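Local coordinates for protein esterase TesA (Pseudomonas aeruginosa, PDB 4JGG) that hydrolyses carboxylic esters, acting best on Tween detergents and short-chain p-nitrophenyl esters, with lysophospholipase and weak thioesterase activity besides, at residues D29-A34 / V90-G95; A33-D38 / G178-L183. All blocks are in the same frame, centred on the assembly; numbering follows the deposited sequence.

Interaction 1 (D29-A34 / V90-G95); sequences DSISAA and VIELGG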
loop_
_atom_site.group_PDB
_atom_site.type_symbol
_atom_site.label_atom_id
_atom_site.label_comp_id
_atom_site.label_asym_id
_atom_site.label_seq_id
_atom_site.Cartn_x
_atom_site.Cartn_y
_atom_site.Cartn_z
ATOM N N ASP A 29 5.423 3.160 1.032
ATOM C CA ASP A 29 6.822 3.208 1.441
ATOM C C ASP A 29 7.698 2.722 0.300
ATOM O O ASP A 29 7.321 2.841 -0.865
ATOM C CB ASP A 29 7.050 2.357 2.697
ATOM C CG ASP A 29 6.465 0.958 2.584
ATOM O OD1 ASP A 29 6.319 0.438 1.458
ATOM O OD2 ASP A 29 6.140 0.371 3.639
ATOM N N SER A 30 8.846 2.148 0.644
ATOM C CA SER A 30 9.783 1.567 -0.326
ATOM C C SER A 30 9.144 0.644 -1.382
ATOM O O SER A 30 9.589 0.599 -2.535
ATOM C CB SER A 30 10.841 0.755 0.426
ATOM O OG SER A 30 10.232 -0.379 1.035
ATOM N N ILE A 31 8.116 -0.101 -0.997
ATOM C CA ILE A 31 7.564 -1.084 -1.923
ATOM C C ILE A 31 6.916 -0.373 -3.107
ATOM O O ILE A 31 7.121 -0.756 -4.261
ATOM C CB ILE A 31 6.562 -2.044 -1.257
ATOM C CG1 ILE A 31 7.193 -2.720 -0.043
ATOM C CG2 ILE A 31 6.105 -3.126 -2.239
ATOM C CD1 ILE A 31 6.328 -3.817 0.527
ATOM N N SER A 32 6.158 0.680 -2.825
ATOM C CA SER A 32 5.458 1.401 -3.893
ATOM C C SER A 32 6.328 2.504 -4.507
ATOM O O SER A 32 6.053 2.982 -5.608
ATOM C CB SER A 32 4.149 1.978 -3.368
ATOM O OG SER A 32 3.254 0.929 -3.052
ATOM N N ALA A 33 7.391 2.891 -3.802
ATOM C CA ALA A 33 8.374 3.824 -4.349
ATOM C C ALA A 33 9.373 3.132 -5.284
ATOM O O ALA A 33 10.177 3.789 -5.947
ATOM C CB ALA A 33 9.102 4.572 -3.227
ATOM N N ALA A 34 9.310 1.804 -5.346
ATOM C CA ALA A 34 10.130 1.030 -6.282
ATOM C C ALA A 34 11.597 1.019 -5.903
ATOM O O ALA A 34 12.476 1.151 -6.763
ATOM C CB ALA A 34 9.960 1.554 -7.718
ATOM N N VAL A 90 -4.885 5.006 -2.124
ATOM C CA VAL A 90 -4.350 3.672 -1.860
ATOM C C VAL A 90 -3.311 3.809 -0.758
ATOM O O VAL A 90 -2.314 4.523 -0.910
ATOM C CB VAL A 90 -3.714 3.046 -3.119
ATOM C CG1 VAL A 90 -3.160 1.666 -2.823
ATOM C CG2 VAL A 90 -4.740 2.969 -4.240
ATOM N N ILE A 91 -3.553 3.156 0.371
ATOM C CA ILE A 91 -2.588 3.236 1.473
ATOM C C ILE A 91 -1.791 1.949 1.599
ATOM O O ILE A 91 -2.359 0.875 1.782
ATOM C CB ILE A 91 -3.281 3.543 2.818
ATOM C CG1 ILE A 91 -3.910 4.940 2.797
ATOM C CG2 ILE A 91 -2.299 3.406 3.971
ATOM C CD1 ILE A 91 -4.860 5.184 3.961
ATOM N N GLU A 92 -0.470 2.073 1.517
ATOM C CA GLU A 92 0.438 0.943 1.651
ATOM C C GLU A 92 1.510 1.237 2.705
ATOM O O GLU A 92 2.687 1.412 2.392
ATOM C CB GLU A 92 1.093 0.602 0.308
ATOM C CG GLU A 92 1.988 -0.644 0.367
ATOM C CD GLU A 92 3.476 -0.326 0.417
ATOM O OE1 GLU A 92 3.942 0.487 -0.407
ATOM O OE2 GLU A 92 4.191 -0.903 1.278
ATOM N N LEU A 93 1.092 1.279 3.960
ATOM C CA LEU A 93 1.997 1.624 5.040
ATOM C C LEU A 93 1.891 0.615 6.180
ATOM O O LEU A 93 0.933 -0.161 6.244
ATOM C CB LEU A 93 1.693 3.038 5.530
ATOM C CG LEU A 93 2.154 4.172 4.610
ATOM C CD1 LEU A 93 1.951 5.495 5.311
ATOM C CD2 LEU A 93 3.629 3.998 4.250
ATOM N N GLY A 94 2.875 0.617 7.073
ATOM C CA GLY A 94 2.863 -0.292 8.214
ATOM C C GLY A 94 3.830 -1.447 8.082
ATOM O O GLY A 94 4.094 -2.165 9.047
ATOM N N GLY A 95 4.361 -1.642 6.880
ATOM C CA GLY A 95 5.393 -2.637 6.681
ATOM C C GLY A 95 6.589 -2.308 7.537
ATOM O O GLY A 95 7.240 -3.193 8.097
HETATM O O HOH W 1 5.443 1.218 6.324
#
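Asp29 and Glu92 press their carboxylates together, OD1 of Asp29 lying 2.5 Å from OE2 of Glu92, with the two planes turned 66° apart. At so short a distance one of the two acids is probably protonated. The Asp29 side chain, its CG lodged between backbone N and carbonyl carbon (chi1 49°), also N-caps the weakly bonded helix 30-33: Ile31 N gives OD1 a 3.1 Å bond on the anti side, well out of the carboxylate plane. Its second oxygen, OD2, takes a bond from a water that in turn accepts from Gly94 N, bridging to the turn after the strand. CD2 of Leu93 packs against Asp29 CB at 4.1 Å. Ser30, the nucleophile by similarity, starts the helix directly after this cap, so the acid pair lies next to the GDS motif (block I) that follows the first strand in SGNH (GDSL) hydrolases, at the carboxyl ends of the parallel strands. Ile31 comes crosswise to the Glu92 side chain, with CB, CG1 and CD1 all 3.7 Å from OE2. Ser32 OG donates to Glu92 OE1 at 2.8 Å, again on the anti side, and is itself bonded to Trp43 NE1. Weak bonds from Asp29 N and Ser32 N reach the same OE1, which the bend of Glu92 at chi2 (-103°) brings within reach of the helix's first turn.

Interaction 2 (A33-D38 / G178-L183); sequences AALGLD and GIHPAL
Leu35 lays its CD2 methyl over one face of the His180 imidazole, 3.8 Å from the ring centroid and 21° off the normal, a CH-pi contact displaced toward the NE2-CD2 rim. Within the ring, NE2 is the atom nearest this methyl, at 3.6 Å. The leucine reaches it with CG anti to the backbone N (chi1 178°). On the opposite face CG2 of Ile179 sits above the ring centre, so the imidazole is clamped between two aliphatic groups, and the bond from ND1 to Asp177 further limits its rotation. Two residues on from Leu35, chi1 of 64° puts CG of Leu37 between backbone N and carbonyl carbon, and chi2 then sends the two methyls to different targets. CD2 rests against the backbone, 3.8 Å from Pro181 O and close to the peptide joining Ala182 to Leu183, whereas CD1 meets CD1 of Leu183 at 4.1 Å. No direct hydrogen bond spans the segments. A water instead donates to both Leu35 O and Pro181 O, at 2.9 Å each, and Gln175 NE2 also bonds both carbonyls. The type II turn from Ala34 to Leu37, closed by Leu37 N bonding Ala34 O, sets Leu35 and Leu37 to face the same partner loop. The site is consistent with the Ser-His-Asp catalytic triad of SGNH hydrolases, in which aspartate and histidine share one short loop, here Asp177 and His180, and the histidine ring touches the Ser30 side chain.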
loop_
_atom_site.group_PDB
_atom_site.type_symbol
_atom_site.label_atom_id
_atom_site.label_comp_id
_atom_site.label_asym_id
_atom_site.label_seq_id
_atom_site.Cartn_x
_atom_site.Cartn_y
_atom_site.Cartn_z
ATOM N N ALA A 33 7.391 2.891 -3.802
ATOM C CA ALA A 33 8.374 3.824 -4.349
ATOM C C ALA A 33 9.373 3.132 -5.284
ATOM O O ALA A 33 10.177 3.789 -5.947
ATOM C CB ALA A 33 9.102 4.572 -3.227
ATOM N N ALA A 34 9.310 1.804 -5.346
ATOM C CA ALA A 34 10.130 1.030 -6.282
ATOM C C ALA A 34 11.597 1.019 -5.903
ATOM O O ALA A 34 12.476 1.151 -6.763
ATOM C CB ALA A 34 9.960 1.554 -7.718
ATOM N N LEU A 35 11.866 0.874 -4.608
ATOM C CA LEU A 35 13.239 0.897 -4.133
ATOM C C LEU A 35 14.023 -0.212 -4.808
ATOM O O LEU A 35 13.616 -1.392 -4.795
ATOM C CB LEU A 35 13.297 0.774 -2.600
ATOM C CG LEU A 35 14.649 0.739 -1.873
ATOM C CD1 LEU A 35 15.473 2.000 -2.121
ATOM C CD2 LEU A 35 14.407 0.566 -0.390
ATOM N N GLY A 36 15.138 0.174 -5.422
ATOM C CA GLY A 36 16.070 -0.785 -5.988
ATOM C C GLY A 36 15.805 -1.115 -7.441
ATOM O O GLY A 36 16.324 -2.104 -7.959
ATOM N N LEU A 37 14.991 -0.299 -8.104
ATOM C CA LEU A 37 14.678 -0.553 -9.507
ATOM C C LEU A 37 14.235 0.708 -10.224
ATOM O O LEU A 37 14.061 1.760 -9.605
ATOM C CB LEU A 37 13.610 -1.647 -9.643
ATOM C CG LEU A 37 12.220 -1.375 -9.069
ATOM C CD1 LEU A 37 11.236 -1.031 -10.173
ATOM C CD2 LEU A 37 11.732 -2.580 -8.288
ATOM N N ASP A 38 14.072 0.585 -11.539
ATOM C CA ASP A 38 13.584 1.663 -12.383
ATOM C C ASP A 38 12.144 1.927 -12.016
ATOM O O ASP A 38 11.280 1.080 -12.225
ATOM C CB ASP A 38 13.667 1.252 -13.855
ATOM C CG ASP A 38 13.361 2.403 -14.810
ATOM O OD1 ASP A 38 12.816 3.437 -14.359
ATOM O OD2 ASP A 38 13.661 2.266 -16.018
ATOM N N GLY A 178 15.189 -9.817 1.018
ATOM C CA GLY A 178 13.953 -10.527 1.282
ATOM C C GLY A 178 12.795 -9.671 1.753
ATOM O O GLY A 178 11.812 -10.199 2.280
ATOM N N ILE A 179 12.892 -8.358 1.551
ATOM C CA ILE A 179 11.824 -7.449 1.944
ATOM C C ILE A 179 11.321 -6.646 0.743
ATOM O O ILE A 179 10.118 -6.473 0.573
ATOM C CB ILE A 179 12.285 -6.478 3.052
ATOM C CG1 ILE A 179 12.507 -7.231 4.375
ATOM C CG2 ILE A 179 11.311 -5.299 3.205
ATOM C CD1 ILE A 179 11.294 -8.032 4.882
ATOM N N HIS A 180 12.253 -6.185 -0.091
ATOM C CA HIS A 180 11.931 -5.266 -1.181
ATOM C C HIS A 180 11.805 -6.035 -2.484
ATOM O O HIS A 180 12.797 -6.568 -2.980
ATOM C CB HIS A 180 13.007 -4.188 -1.319
ATOM C CG HIS A 180 13.228 -3.393 -0.075
ATOM N ND1 HIS A 180 14.332 -3.565 0.740
ATOM C CD2 HIS A 180 12.475 -2.432 0.523
ATOM C CE1 HIS A 180 14.250 -2.747 1.768
ATOM N NE2 HIS A 180 13.139 -2.047 1.661
ATOM N N PRO A 181 10.587 -6.102 -3.038
ATOM C CA PRO A 181 10.397 -6.877 -4.265
ATOM C C PRO A 181 11.339 -6.449 -5.385
ATOM O O PRO A 181 11.654 -5.268 -5.535
ATOM C CB PRO A 181 8.937 -6.594 -4.625
ATOM C CG PRO A 181 8.278 -6.427 -3.293
ATOM C CD PRO A 181 9.303 -5.598 -2.518
ATOM N N ALA A 182 11.793 -7.425 -6.165
ATOM C CA ALA A 182 12.649 -7.153 -7.306
ATOM C C ALA A 182 11.793 -6.718 -8.497
ATOM O O ALA A 182 10.574 -6.674 -8.410
ATOM C CB ALA A 182 13.456 -8.387 -7.654
ATOM N N LEU A 183 12.450 -6.416 -9.605
ATOM C CA LEU A 183 11.780 -6.009 -10.841
ATOM C C LEU A 183 10.750 -7.042 -11.311
ATOM O O LEU A 183 9.639 -6.693 -11.713
ATOM C CB LEU A 183 12.836 -5.778 -11.927
ATOM C CG LEU A 183 12.379 -5.258 -13.287
ATOM C CD1 LEU A 183 11.693 -3.918 -13.105
ATOM C CD2 LEU A 183 13.569 -5.138 -14.225
HETATM O O HOH W 2 11.066 -2.615 -4.435
#

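How the interactions relate
From the N terminus, the chain leaves strand 23-28 and turns through helix 30-33, with interaction 1 at its start and interaction 2 just after its end. Interaction 1 closes the shorter loop, returning through helix 43-53, strand 59-62 and helix 70-84 to residues 90-95, on strand 88-92 and just beyond. Interaction 2, starting a few residues later, closes a far longer loop at the segment before helix 186-197. The spans cross, since 90-95 falls inside the second. Ala33 and Ala34 belong to both, and a probable hydrogen bond from Leu35 N to Ser30 O joins them. Together they tie the nucleophile helix to the sheet's middle strand and to the histidine loop.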